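Local coordinates for protein mannose-specific lectin 2 chain 1 (Colocasia esculenta, PDB 5T1X) that binds mannose as part of a heterotetrameric, GNA-related plant lectin that agglutinates rabbit erythrocytes, at residues 51-56 and 61-66; 23-28 and 91-96. All blocks are in the same frame, centred on the assembly; numbering follows the deposited sequence.

Contact 1: residues 51-56 and 61-66; sequences CKLTLT and LVIKNG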
ATOM      1  N   CYS A  51      23.487  -5.985   4.167  1.00 30.46           N
ATOM      2  CA  CYS A  51      22.528  -4.954   4.593  1.00 28.62           C
ATOM      3  C   CYS A  51      21.101  -5.284   4.197  1.00 29.15           C
ATOM      4  O   CYS A  51      20.857  -5.867   3.139  1.00 27.54           O
ATOM      5  CB  CYS A  51      22.936  -3.578   4.083  1.00 28.76           C
ATOM      6  SG  CYS A  51      24.545  -3.026   4.708  0.70 34.54           S
ATOM      7  N   LYS A  52      20.155  -4.886   5.066  1.00 24.62           N
ATOM      8  CA  LYS A  52      18.720  -5.143   4.914  1.00 22.72           C
ATOM      9  C   LYS A  52      17.901  -3.895   5.208  1.00 24.04           C
ATOM     10  O   LYS A  52      18.300  -3.075   6.039  1.00 25.17           O
ATOM     11  CB  LYS A  52      18.299  -6.267   5.884  1.00 26.48           C
ATOM     12  CG  LYS A  52      18.935  -7.634   5.613  1.00 37.96           C
ATOM     13  CD  LYS A  52      18.905  -8.527   6.851  1.00 46.72           C
ATOM     14  CE  LYS A  52      19.516  -9.890   6.612  1.00 59.32           C
ATOM     15  NZ  LYS A  52      20.990  -9.822   6.408  1.00 69.05           N
ATOM     16  N   LEU A  53      16.731  -3.778   4.563  1.00 18.96           N
ATOM     17  CA  LEU A  53      15.799  -2.673   4.765  1.00 18.06           C
ATOM     18  C   LEU A  53      14.617  -3.165   5.573  1.00 20.60           C
ATOM     19  O   LEU A  53      14.049  -4.212   5.261  1.00 19.98           O
ATOM     20  CB  LEU A  53      15.328  -2.091   3.410  1.00 16.82           C
ATOM     21  CG  LEU A  53      14.365  -0.896   3.454  1.00 19.67           C
ATOM     22  CD1 LEU A  53      15.028   0.356   4.031  1.00 20.69           C
ATOM     23  CD2 LEU A  53      13.824  -0.593   2.072  1.00 20.44           C
ATOM     24  N   THR A  54      14.265  -2.424   6.630  1.00 18.14           N
ATOM     25  CA  THR A  54      13.118  -2.738   7.479  1.00 17.71           C
ATOM     26  C   THR A  54      12.280  -1.472   7.676  1.00 19.31           C
ATOM     27  O   THR A  54      12.716  -0.360   7.353  1.00 17.74           O
ATOM     28  CB  THR A  54      13.537  -3.355   8.831  1.00 25.30           C
ATOM     29  OG1 THR A  54      14.459  -2.495   9.495  1.00 25.29           O
ATOM     30  CG2 THR A  54      14.087  -4.782   8.697  1.00 26.61           C
ATOM     31  N   LEU A  55      11.071  -1.653   8.190  1.00 15.78           N
ATOM     32  CA  LEU A  55      10.151  -0.556   8.461  1.00 14.09           C
ATOM     33  C   LEU A  55       9.653  -0.732   9.883  1.00 17.60           C
ATOM     34  O   LEU A  55       9.095  -1.778  10.204  1.00 16.94           O
ATOM     35  CB  LEU A  55       9.012  -0.564   7.423  1.00 13.21           C
ATOM     36  CG  LEU A  55       7.914   0.508   7.523  1.00 15.33           C
ATOM     37  CD1 LEU A  55       8.466   1.901   7.275  1.00 15.77           C
ATOM     38  CD2 LEU A  55       6.816   0.225   6.515  1.00 12.43           C
ATOM     39  N   THR A  56       9.925   0.245  10.753  1.00 15.85           N
ATOM     40  CA  THR A  56       9.535   0.155  12.169  1.00 15.78           C
ATOM     41  C   THR A  56       8.021   0.304  12.349  1.00 19.03           C
ATOM     42  O   THR A  56       7.308   0.708  11.424  1.00 17.59           O
ATOM     43  CB  THR A  56      10.280   1.188  13.038  1.00 21.08           C
ATOM     44  OG1 THR A  56       9.759   2.501  12.817  1.00 19.46           O
ATOM     45  CG2 THR A  56      11.776   1.168  12.830  1.00 19.79           C
ATOM     46  N   LEU A  61      11.765   3.980   7.900  1.00 14.96           N
ATOM     47  CA  LEU A  61      12.577   3.057   7.096  1.00 14.17           C
ATOM     48  C   LEU A  61      13.967   2.972   7.723  1.00 19.75           C
ATOM     49  O   LEU A  61      14.512   4.009   8.108  1.00 20.72           O
ATOM     50  CB  LEU A  61      12.678   3.520   5.637  1.00 13.68           C
ATOM     51  CG  LEU A  61      11.430   3.336   4.774  1.00 16.91           C
ATOM     52  CD1 LEU A  61      11.535   4.177   3.532  1.00 17.18           C
ATOM     53  CD2 LEU A  61      11.227   1.869   4.379  1.00 18.85           C
ATOM     54  N   VAL A  62      14.530   1.754   7.866  1.00 15.96           N
ATOM     55  CA  VAL A  62      15.842   1.571   8.510  1.00 17.47           C
ATOM     56  C   VAL A  62      16.701   0.597   7.698  1.00 21.86           C
ATOM     57  O   VAL A  62      16.239  -0.492   7.348  1.00 20.32           O
ATOM     58  CB  VAL A  62      15.701   1.077   9.988  1.00 21.49           C
ATOM     59  CG1 VAL A  62      17.065   0.839  10.642  1.00 23.19           C
ATOM     60  CG2 VAL A  62      14.875   2.040  10.836  1.00 21.26           C
ATOM     61  N   ILE A  63      17.954   0.987   7.432  1.00 20.91           N
ATOM     62  CA  ILE A  63      18.963   0.134   6.806  1.00 21.39           C
ATOM     63  C   ILE A  63      19.888  -0.327   7.928  1.00 27.86           C
ATOM     64  O   ILE A  63      20.396   0.510   8.680  1.00 28.51           O
ATOM     65  CB  ILE A  63      19.753   0.821   5.647  1.00 24.97           C
ATOM     66  CG1 ILE A  63      18.812   1.344   4.543  1.00 24.00           C
ATOM     67  CG2 ILE A  63      20.839  -0.124   5.062  1.00 25.43           C
ATOM     68  CD1 ILE A  63      19.500   2.273   3.528  1.00 27.15           C
ATOM     69  N   LYS A  64      20.076  -1.645   8.059  1.00 25.53           N
ATOM     70  CA  LYS A  64      20.966  -2.259   9.051  1.00 27.12           C
ATOM     71  C   LYS A  64      21.916  -3.232   8.366  1.00 32.28           C
ATOM     72  O   LYS A  64      21.504  -3.905   7.425  1.00 30.30           O
ATOM     73  CB  LYS A  64      20.165  -2.998  10.131  1.00 28.94           C
ATOM     74  CG  LYS A  64      19.424  -2.093  11.105  1.00 33.66           C
ATOM     75  CD  LYS A  64      18.555  -2.915  12.035  1.00 40.81           C
ATOM     76  CE  LYS A  64      17.848  -2.065  13.058  1.00 46.88           C
ATOM     77  NZ  LYS A  64      16.818  -2.846  13.788  1.00 54.50           N
ATOM     78  N   ASN A  65      23.164  -3.347   8.851  1.00 32.65           N
ATOM     79  CA  ASN A  65      24.120  -4.303   8.276  1.00 34.12           C
ATOM     80  C   ASN A  65      23.831  -5.720   8.821  1.00 40.52           C
ATOM     81  O   ASN A  65      22.859  -5.905   9.561  1.00 39.51           O
ATOM     82  CB  ASN A  65      25.577  -3.871   8.532  1.00 35.84           C
ATOM     83  CG  ASN A  65      25.957  -3.607   9.973  1.00 55.61           C
ATOM     84  OD1 ASN A  65      25.325  -4.080  10.930  1.00 48.63           O
ATOM     85  ND2 ASN A  65      27.034  -2.855  10.157  1.00 46.95           N
ATOM     86  N   GLY A  66      24.658  -6.697   8.438  1.00 40.43           N
ATOM     87  CA  GLY A  66      24.539  -8.085   8.878  1.00 41.29           C
ATOM     88  C   GLY A  66      24.642  -8.275  10.381  1.00 47.75           C
ATOM     89  O   GLY A  66      24.021  -9.188  10.932  1.00 48.00           O
TER

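Contact 2: residues 23-28 and 91-96; sequences FDLVMQ and GRLVVF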
ATOM      1  N   PHE A  23      10.550   1.690 -12.479  1.00 14.79           N
ATOM      2  CA  PHE A  23      11.110   2.101 -11.194  1.00 13.96           C
ATOM      3  C   PHE A  23      11.472   0.884 -10.373  1.00 18.00           C
ATOM      4  O   PHE A  23      10.627   0.018 -10.126  1.00 17.02           O
ATOM      5  CB  PHE A  23      10.135   3.039 -10.479  1.00 14.70           C
ATOM      6  CG  PHE A  23       9.798   4.215 -11.369  1.00 16.42           C
ATOM      7  CD1 PHE A  23      10.732   5.220 -11.609  1.00 20.49           C
ATOM      8  CD2 PHE A  23       8.568   4.288 -12.015  1.00 17.67           C
ATOM      9  CE1 PHE A  23      10.428   6.293 -12.456  1.00 21.55           C
ATOM     10  CE2 PHE A  23       8.266   5.364 -12.859  1.00 21.30           C
ATOM     11  CZ  PHE A  23       9.193   6.363 -13.064  1.00 20.60           C
ATOM     12  N   ASP A  24      12.766   0.795 -10.012  1.00 15.13           N
ATOM     13  CA  ASP A  24      13.349  -0.358  -9.338  1.00 14.88           C
ATOM     14  C   ASP A  24      14.135   0.044  -8.087  1.00 18.66           C
ATOM     15  O   ASP A  24      15.227   0.615  -8.190  1.00 19.73           O
ATOM     16  CB  ASP A  24      14.263  -1.094 -10.343  1.00 16.87           C
ATOM     17  CG  ASP A  24      14.768  -2.454  -9.920  1.00 24.89           C
ATOM     18  OD1 ASP A  24      14.370  -2.925  -8.832  1.00 23.95           O
ATOM     19  OD2 ASP A  24      15.553  -3.063 -10.692  1.00 26.95           O
ATOM     20  N   LEU A  25      13.586  -0.288  -6.908  1.00 13.56           N
ATOM     21  CA  LEU A  25      14.223  -0.018  -5.622  1.00 13.76           C
ATOM     22  C   LEU A  25      15.067  -1.217  -5.253  1.00 17.72           C
ATOM     23  O   LEU A  25      14.536  -2.320  -5.118  1.00 15.58           O
ATOM     24  CB  LEU A  25      13.172   0.276  -4.529  1.00 13.55           C
ATOM     25  CG  LEU A  25      13.734   0.613  -3.146  1.00 18.34           C
ATOM     26  CD1 LEU A  25      14.214   2.077  -3.065  1.00 19.39           C
ATOM     27  CD2 LEU A  25      12.712   0.329  -2.068  1.00 19.92           C
ATOM     28  N   VAL A  26      16.387  -1.012  -5.106  1.00 14.96           N
ATOM     29  CA  VAL A  26      17.297  -2.108  -4.801  1.00 15.65           C
ATOM     30  C   VAL A  26      18.058  -1.852  -3.483  1.00 19.56           C
ATOM     31  O   VAL A  26      18.702  -0.808  -3.324  1.00 18.87           O
ATOM     32  CB  VAL A  26      18.287  -2.386  -5.970  1.00 20.33           C
ATOM     33  CG1 VAL A  26      19.065  -3.680  -5.741  1.00 21.48           C
ATOM     34  CG2 VAL A  26      17.571  -2.432  -7.322  1.00 19.42           C
ATOM     35  N   MET A  27      17.985  -2.823  -2.551  1.00 17.00           N
ATOM     36  CA  MET A  27      18.769  -2.807  -1.312  1.00 17.51           C
ATOM     37  C   MET A  27      20.058  -3.509  -1.692  1.00 23.12           C
ATOM     38  O   MET A  27      20.096  -4.732  -1.744  1.00 24.05           O
ATOM     39  CB  MET A  27      18.007  -3.485  -0.150  1.00 18.75           C
ATOM     40  CG  MET A  27      18.818  -3.612   1.143  1.00 22.05           C
ATOM     41  SD  MET A  27      19.142  -2.036   1.962  1.00 24.91           S
ATOM     42  CE  MET A  27      20.816  -1.717   1.398  1.00 23.53           C
ATOM     43  N   GLN A  28      21.075  -2.752  -2.077  1.00 21.03           N
ATOM     44  CA  GLN A  28      22.277  -3.346  -2.660  1.00 22.21           C
ATOM     45  C   GLN A  28      23.246  -3.962  -1.656  1.00 28.27           C
ATOM     46  O   GLN A  28      23.216  -3.629  -0.470  1.00 27.72           O
ATOM     47  CB  GLN A  28      23.016  -2.322  -3.515  1.00 24.29           C
ATOM     48  CG  GLN A  28      22.146  -1.800  -4.645  1.00 20.96           C
ATOM     49  CD  GLN A  28      22.796  -0.769  -5.530  1.00 32.47           C
ATOM     50  OE1 GLN A  28      22.351  -0.561  -6.649  1.00 27.52           O
ATOM     51  NE2 GLN A  28      23.833  -0.079  -5.062  1.00 26.93           N
ATOM     52  N   GLY A  91       7.126   6.869  -9.739  1.00 19.04           N
ATOM     53  CA  GLY A  91       8.543   6.827  -9.398  1.00 19.37           C
ATOM     54  C   GLY A  91       9.023   7.401  -8.088  1.00 22.13           C
ATOM     55  O   GLY A  91      10.085   8.035  -8.050  1.00 23.73           O
ATOM     56  N   ARG A  92       8.279   7.157  -7.017  1.00 16.45           N
ATOM     57  CA  ARG A  92       8.666   7.577  -5.672  1.00 16.06           C
ATOM     58  C   ARG A  92       8.330   6.496  -4.671  1.00 17.63           C
ATOM     59  O   ARG A  92       7.324   5.804  -4.832  1.00 16.16           O
ATOM     60  CB  ARG A  92       8.043   8.930  -5.254  1.00 18.08           C
ATOM     61  CG  ARG A  92       6.531   9.038  -5.328  1.00 24.04           C
ATOM     62  CD  ARG A  92       6.086  10.479  -5.117  1.00 27.48           C
ATOM     63  NE  ARG A  92       4.633  10.573  -4.956  1.00 24.69           N
ATOM     64  CZ  ARG A  92       3.767  10.705  -5.957  1.00 41.06           C
ATOM     65  NH1 ARG A  92       4.195  10.761  -7.213  1.00 30.24           N
ATOM     66  NH2 ARG A  92       2.467  10.777  -5.710  1.00 35.69           N
ATOM     67  N   LEU A  93       9.182   6.337  -3.644  1.00 14.07           N
ATOM     68  CA  LEU A  93       8.922   5.399  -2.553  1.00 12.93           C
ATOM     69  C   LEU A  93       8.263   6.213  -1.459  1.00 15.81           C
ATOM     70  O   LEU A  93       8.782   7.264  -1.079  1.00 15.49           O
ATOM     71  CB  LEU A  93      10.203   4.690  -2.068  1.00 13.50           C
ATOM     72  CG  LEU A  93      10.049   3.772  -0.852  1.00 17.23           C
ATOM     73  CD1 LEU A  93       9.296   2.491  -1.210  1.00 17.05           C
ATOM     74  CD2 LEU A  93      11.401   3.445  -0.251  1.00 19.96           C
ATOM     75  N   VAL A  94       7.087   5.779  -1.018  1.00 12.70           N
ATOM     76  CA  VAL A  94       6.289   6.530  -0.049  1.00 12.36           C
ATOM     77  C   VAL A  94       5.929   5.651   1.137  1.00 13.69           C
ATOM     78  O   VAL A  94       5.444   4.533   0.948  1.00 12.20           O
ATOM     79  CB  VAL A  94       4.992   7.100  -0.719  1.00 15.31           C
ATOM     80  CG1 VAL A  94       4.219   7.998   0.240  1.00 14.34           C
ATOM     81  CG2 VAL A  94       5.293   7.857  -2.016  1.00 15.91           C
ATOM     82  N   VAL A  95       6.080   6.194   2.353  1.00 10.62           N
ATOM     83  CA  VAL A  95       5.665   5.489   3.564  1.00  9.39           C
ATOM     84  C   VAL A  95       4.293   6.003   3.937  1.00 11.50           C
ATOM     85  O   VAL A  95       4.140   7.199   4.170  1.00 11.91           O
ATOM     86  CB  VAL A  95       6.660   5.655   4.742  1.00 12.63           C
ATOM     87  CG1 VAL A  95       6.139   4.948   5.994  1.00 11.70           C
ATOM     88  CG2 VAL A  95       8.050   5.156   4.382  1.00 12.49           C
ATOM     89  N   PHE A  96       3.301   5.098   4.019  1.00  8.44           N
ATOM     90  CA  PHE A  96       1.928   5.423   4.415  1.00  8.45           C
ATOM     91  C   PHE A  96       1.591   4.793   5.727  1.00 11.82           C
ATOM     92  O   PHE A  96       1.829   3.593   5.903  1.00 11.44           O
ATOM     93  CB  PHE A  96       0.939   4.868   3.383  1.00  8.58           C
ATOM     94  CG  PHE A  96       0.997   5.455   1.995  1.00  8.86           C
ATOM     95  CD1 PHE A  96       0.195   6.529   1.647  1.00 10.66           C
ATOM     96  CD2 PHE A  96       1.792   4.875   1.012  1.00 11.01           C
ATOM     97  CE1 PHE A  96       0.220   7.051   0.350  1.00 12.18           C
ATOM     98  CE2 PHE A  96       1.803   5.385  -0.292  1.00 13.39           C
ATOM     99  CZ  PHE A  96       1.019   6.470  -0.613  1.00 12.05           C
TER

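Contact 1: residues 51-56 and 61-66
Leu53 and Leu55 both swing CG away from the backbone N (chi1 -179° and 180°), and this rotamer carries one methyl of each, CD1, across to the neighbouring strand. Leu53 CD1 rests on Ile63 CG1 at 3.9 Å, and Leu55 CD1 meets Leu61 CD2 at 4.0 Å, each pair packing at a slant. Branched aliphatic residues suit this face because it is buried against Leu12, Trp72 and Val95. On the other face Thr54 pairs with Val62; its OG1, set between its own N and carbonyl carbon (chi1 55°), lies 3.8 Å from Val62 CB. Thr56 CG2 touches Val62 CG2 at 3.8 Å. Lys52 and Lys64 continue this more open side, where long polar chains are tolerated, and Lys52 NZ hydrogen-bonds the carbonyl O of Asp50. Two reciprocal pairs of backbone hydrogen bonds join the strands: Lys52 with Lys64, and Thr54 with Val62, where Val62 N reaches Thr54 O at 2.8 Å. At the far end Cys51 SG lies 3.8 Å from Asn65 CA and closes the disulfide with Cys31, a mannose-site residue. The arrangement is an antiparallel beta hairpin, forming the middle two strands of one sheet of the bulb-type lectin fold.

Contact 2: residues 23-28 and 91-96
The ring of Phe23 lies flat beneath Gly91, whose CA sits 3.4 Å from the ring centroid and only 7° off its normal, a CH-pi contact over the middle of the face. Gly91 N also comes over the ring, 3.6 Å from Phe23 CE2. Glycine suits this place twice over: a CB would collide with the ring, and the positive phi of 88° would press it against the preceding carbonyl. Further inside, Leu25 and Leu93 reach for each other from facing strands, CD2 to CD2 at 3.8 Å, their side chains crossing at about a right angle. Each holds CG opposite its own N, which extends the branched end between the sheets, where leucine fills the interior without needing a polar partner. Leu18, Leu33 and Leu35 add to the packing around Leu25, and Leu61 to that around Leu93. Beyond these two pairs the strands part company, and no hydrogen bond joins them. On the looser, outer side of strand 23-27, Asp24 OD1 hydrogen-bonds His17 ND1 and Gln28 OE1 hydrogen-bonds Tyr36 OH; on the other sheet Arg92 turns its CB away from that strand and packs on Thr108 of the neighbouring chain. Such side-chain packing between separate sheets is the hydrophobic centre of the beta-prism II fold of GNA-related lectins, here behind the strand that leads into the mannose site at Gln28.

Contact 1 joins neighbouring strands of a single sheet: four backbone hydrogen bonds tie the strands together, and its side chains divide between an inner aliphatic face and a more open, mixed face of threonine, lysine and a buried valine. Contact 2 bridges two other sheets and relies on side-chain packing and a ring-glycine contact, largely buried, with Leu25 and Leu93 in the interior and Phe23 partly exposed. The two meet in the same core: Leu61 CD1 of contact 1 lies 3.9 Å from Leu93 CD2 of contact 2, and Met27 CG packs on Cys51 O. Gln28 belongs to the mannose site, and Cys51 is tied to it through Cys31, whereas 94-96 continue the sheet into the neighbouring chain.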